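Local atomic coordinates of glutathione S-transferase (PDB entry 3AY8), a protein that probably transfers glutathione to electrophilic compounds, working as a homodimeric cytosolic glutathione transferase of the silkworm Bombyx mori. Residues A105-K110 and A165-I170. Numbering follows the deposited sequence.
Sequences ASLYVK and ASMSSI
The ring of Y108 is the one flat side chain in this contact, and S166 meets it obliquely at its root: OG lies 3.6 Å from Y108 CB and 3.7 Å from Y108 CD1, while P14 of helix 13-25 also packs against the tyrosine. This is the all-helical C-terminal domain of the GST fold, where helix 90-120 packs beside helix 158-173. The two short segments run in roughly the same direction, their axes 9.7 Å apart and inclined at 30°. The backbones come closest at Y108 and S166, whose CA atoms are 5.7 Å apart.

S166 fits between L107 and Y108. Its CB touches the leucine, 3.8 Å from L107 CD2, while its hydroxyl only brushes the root of the tyrosine. With OG anti to the carbonyl carbon (chi1 -69°), that hydroxyl has its hydrogen-bond partner in D103, one turn before L107 on helix 90-120, so a polar link between the helices lies just outside the 105-110 segment. On the other branch of the leucine, M167 bends at chi2 and chi3 and crosses the L107 side chain at about a right angle. L138 of helix 128-147 packs against both L107 and M167, extending the apolar cluster to a third helix.

One turn on from A165, S169 OG donates to A165 O at 2.6 Å and is also hydrogen-bonded to R16, whose guanidinium reaches A165 O as well; helix 13-25 is thereby tied to this turn. The apolar side of the contact closes with M167 SD 3.9 Å from L107 CD1.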
# COMPACT_ATOMS: atom_id res chain seq x y z
N ALA A 105 0.42 2.52 2.16
CA ALA A 105 -0.70 2.41 3.11
C ALA A 105 -0.77 3.51 4.16
O ALA A 105 -1.83 3.72 4.76
CB ALA A 105 -0.67 1.04 3.81
N SER A 106 0.35 4.18 4.42
CA SER A 106 0.39 5.20 5.50
C SER A 106 0.85 6.56 4.99
O SER A 106 0.15 7.55 5.15
CB SER A 106 1.33 4.76 6.64
OG SER A 106 0.86 3.58 7.25
N LEU A 107 2.02 6.59 4.36
CA LEU A 107 2.63 7.87 4.01
C LEU A 107 1.87 8.61 2.92
O LEU A 107 1.35 9.70 3.16
CB LEU A 107 4.12 7.71 3.67
CG LEU A 107 4.93 8.97 3.31
CD1 LEU A 107 4.87 10.06 4.39
CD2 LEU A 107 6.36 8.60 3.05
N TYR A 108 1.81 8.04 1.72
CA TYR A 108 1.21 8.79 0.63
C TYR A 108 -0.29 8.95 0.82
O TYR A 108 -0.87 9.94 0.38
CB TYR A 108 1.54 8.23 -0.77
CG TYR A 108 1.13 9.24 -1.83
CD1 TYR A 108 1.84 10.44 -1.97
CD2 TYR A 108 -0.03 9.06 -2.60
CE1 TYR A 108 1.47 11.40 -2.89
CE2 TYR A 108 -0.43 10.04 -3.54
CZ TYR A 108 0.34 11.21 -3.67
OH TYR A 108 -0.00 12.19 -4.57
N VAL A 109 -0.90 7.97 1.47
CA VAL A 109 -2.31 8.01 1.83
C VAL A 109 -2.65 9.27 2.65
O VAL A 109 -3.67 9.92 2.41
CB VAL A 109 -2.70 6.72 2.64
CG1 VAL A 109 -3.97 6.93 3.47
CG2 VAL A 109 -2.85 5.56 1.70
N LYS A 110 -1.79 9.60 3.60
CA LYS A 110 -2.03 10.74 4.50
C LYS A 110 -1.66 12.09 3.86
O LYS A 110 -2.26 13.11 4.18
CB LYS A 110 -1.29 10.52 5.82
CG LYS A 110 -1.95 9.43 6.68
CD LYS A 110 -1.13 9.14 7.93
CE LYS A 110 -1.60 7.81 8.58
NZ LYS A 110 -1.05 7.74 9.96
N ALA A 165 9.75 10.22 -3.35
CA ALA A 165 8.70 10.81 -4.19
C ALA A 165 7.54 11.33 -3.35
O ALA A 165 7.01 12.43 -3.59
CB ALA A 165 8.21 9.80 -5.24
N SER A 166 7.16 10.55 -2.34
CA SER A 166 6.10 10.95 -1.41
C SER A 166 6.51 12.18 -0.58
O SER A 166 5.80 13.21 -0.58
CB SER A 166 5.74 9.79 -0.49
OG SER A 166 5.08 8.75 -1.21
N MET A 167 7.64 12.08 0.12
CA MET A 167 8.13 13.15 1.00
C MET A 167 8.39 14.46 0.27
O MET A 167 8.08 15.53 0.78
CB MET A 167 9.42 12.71 1.73
CG MET A 167 9.18 11.77 2.89
SD MET A 167 7.98 12.40 4.09
CE MET A 167 8.65 14.01 4.55
N SER A 168 8.96 14.39 -0.93
CA SER A 168 9.21 15.60 -1.72
C SER A 168 7.90 16.32 -2.07
O SER A 168 7.86 17.55 -2.15
CB SER A 168 10.04 15.29 -2.97
OG SER A 168 9.37 14.40 -3.85
N SER A 169 6.82 15.55 -2.23
CA SER A 169 5.49 16.09 -2.50
C SER A 169 4.96 16.98 -1.36
O SER A 169 4.57 18.12 -1.60
CB SER A 169 4.51 14.95 -2.77
OG SER A 169 5.00 14.09 -3.79
N ILE A 170 4.97 16.46 -0.12
CA ILE A 170 4.46 17.24 1.00
C ILE A 170 5.44 18.37 1.37
O ILE A 170 5.00 19.47 1.73
CB ILE A 170 4.07 16.35 2.22
CG1 ILE A 170 3.12 17.09 3.18
CG2 ILE A 170 5.33 15.80 2.95
CD1 ILE A 170 1.73 17.47 2.59